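Formimidoylglutamase (Bacillus subtilis, PDB 3M1R) catalyses the manganese-dependent hydrolysis of N-formimidoyl-L-glutamate to L-glutamate and formamide in the degradation of histidine. Local coordinates at residues 218-222 / 223-227. Sequence-based numbering, arbitrary orientation.
Sequences REKGL and IPTIK
Gly221 and Thr225 meet at a helix-to-helix junction of the arginase fold, where a single glycine ends helix 214-220 and occupies the N-cap position of helix 222-234. Its positive phi of 93° turns the chain; a side chain here would collide with Lys220 O and crowd Pro224 CD, so the position calls for glycine. Pro224, in the first turn of the new helix, needs no amide hydrogen there, and its ring rests on two carbonyls, with CB 3.4 Å from Lys220 O and CD at the same distance from Gly221 O. That second oxygen is gripped twice by Thr225, which makes this corner the tight part of the contact: the backbone N donates at 2.9 Å, tilted slightly from the carbonyl plane, while OG1 donates to Gly221 O at 2.8 Å from 45° out of it. Chi1 of -68° sets OG1 beside its own backbone N, bringing both donors to one acceptor. Replacing Thr225 by alanine removes the hydroxyl and would probably leave Gly221 O with the backbone N-H as its sole donor from this residue and Lys220 CG without its polar neighbour. The buried apolar side is looser: Leu222 and Ile226 cross obliquely and touch Ala273 and Ile277 of helix 267-278, tying the junction to that helix. On the solvent side Lys220 is exposed; its CG passes 3.6 Å from Thr225 OG1 before the chain curls over to a salt bridge with Glu228. One residue on from Thr225, Ile226 N donates to Leu222 O at 3.0 Å, and the CD1 methyls of Leu222 and Ile226 approach to 4.2 Å.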
loop_
_atom_site.group_PDB
_atom_site.type_symbol
_atom_site.label_atom_id
_atom_site.label_comp_id
_atom_site.label_asym_id
_atom_site.label_seq_id
_atom_site.Cartn_x
_atom_site.Cartn_y
_atom_site.Cartn_z
ATOM N N ARG D 218 -32.339 13.435 0.306
ATOM C CA ARG D 218 -31.942 13.865 -1.027
ATOM C C ARG D 218 -33.024 14.667 -1.734
ATOM O O ARG D 218 -32.722 15.594 -2.483
ATOM C CB ARG D 218 -31.515 12.672 -1.877
ATOM C CG ARG D 218 -30.105 12.194 -1.566
ATOM C CD ARG D 218 -29.065 12.953 -2.373
ATOM N NE ARG D 218 -27.707 12.736 -1.873
ATOM C CZ ARG D 218 -27.146 13.501 -0.943
ATOM N NH1 ARG D 218 -27.831 14.514 -0.418
ATOM N NH2 ARG D 218 -25.914 13.256 -0.529
ATOM N N GLU D 219 -34.283 14.324 -1.509
ATOM C CA GLU D 219 -35.342 15.103 -2.127
ATOM C C GLU D 219 -35.657 16.370 -1.340
ATOM O O GLU D 219 -35.953 17.401 -1.929
ATOM C CB GLU D 219 -36.604 14.272 -2.368
ATOM C CG GLU D 219 -37.077 13.461 -1.184
ATOM C CD GLU D 219 -38.308 12.626 -1.512
ATOM O OE1 GLU D 219 -39.430 13.133 -1.276
ATOM O OE2 GLU D 219 -38.154 11.476 -2.008
ATOM N N LYS D 220 -35.570 16.296 -0.017
ATOM C CA LYS D 220 -35.961 17.413 0.844
ATOM C C LYS D 220 -34.760 18.293 1.218
ATOM O O LYS D 220 -34.910 19.488 1.480
ATOM C CB LYS D 220 -36.672 16.882 2.098
ATOM C CG LYS D 220 -37.122 17.936 3.090
ATOM C CD LYS D 220 -38.551 18.398 2.823
ATOM C CE LYS D 220 -39.573 17.313 3.140
ATOM N NZ LYS D 220 -39.611 16.981 4.590
ATOM N N GLY D 221 -33.565 17.705 1.222
ATOM C CA GLY D 221 -32.361 18.425 1.609
ATOM C C GLY D 221 -32.060 18.240 3.084
ATOM O O GLY D 221 -32.969 18.267 3.915
ATOM N N LEU D 222 -30.787 18.050 3.422
ATOM C CA LEU D 222 -30.422 17.780 4.813
ATOM C C LEU D 222 -30.837 18.889 5.807
ATOM O O LEU D 222 -31.486 18.614 6.817
ATOM C CB LEU D 222 -28.923 17.450 4.943
ATOM C CG LEU D 222 -28.484 17.060 6.357
ATOM C CD1 LEU D 222 -29.414 16.003 6.951
ATOM C CD2 LEU D 222 -27.030 16.598 6.391
ATOM N N ILE D 223 -30.452 20.133 5.535
ATOM C CA ILE D 223 -30.773 21.206 6.469
ATOM C C ILE D 223 -32.290 21.441 6.619
ATOM O O ILE D 223 -32.786 21.577 7.737
ATOM C CB ILE D 223 -30.065 22.529 6.131
ATOM C CG1 ILE D 223 -28.541 22.355 6.137
ATOM C CG2 ILE D 223 -30.490 23.597 7.132
ATOM C CD1 ILE D 223 -27.943 22.318 7.508
ATOM N N PRO D 224 -33.030 21.499 5.501
ATOM C CA PRO D 224 -34.493 21.565 5.646
ATOM C C PRO D 224 -35.069 20.354 6.393
ATOM O O PRO D 224 -35.989 20.499 7.189
ATOM C CB PRO D 224 -34.988 21.597 4.195
ATOM C CG PRO D 224 -33.864 22.220 3.442
ATOM C CD PRO D 224 -32.611 21.670 4.099
ATOM N N THR D 225 -34.529 19.170 6.152
ATOM C CA THR D 225 -35.004 17.990 6.866
ATOM C C THR D 225 -34.873 18.169 8.379
ATOM O O THR D 225 -35.769 17.810 9.134
ATOM C CB THR D 225 -34.263 16.715 6.445
ATOM O OG1 THR D 225 -34.604 16.379 5.095
ATOM C CG2 THR D 225 -34.659 15.564 7.346
ATOM N N ILE D 226 -33.758 18.744 8.814
ATOM C CA ILE D 226 -33.515 18.980 10.236
ATOM C C ILE D 226 -34.407 20.078 10.825
ATOM O O ILE D 226 -34.871 19.968 11.963
ATOM C CB ILE D 226 -32.036 19.321 10.486
ATOM C CG1 ILE D 226 -31.149 18.122 10.162
ATOM C CG2 ILE D 226 -31.816 19.745 11.920
ATOM C CD1 ILE D 226 -29.686 18.420 10.369
ATOM N N LYS D 227 -34.647 21.137 10.060
ATOM C CA LYS D 227 -35.528 22.203 10.531
ATOM C C LYS D 227 -36.937 21.665 10.729
ATOM O O LYS D 227 -37.645 22.062 11.648
ATOM C CB LYS D 227 -35.537 23.382 9.555
ATOM C CG LYS D 227 -34.306 24.253 9.649
ATOM C CD LYS D 227 -34.145 25.096 8.409
ATOM C CE LYS D 227 -33.011 26.101 8.571
ATOM N NZ LYS D 227 -32.927 27.028 7.404
#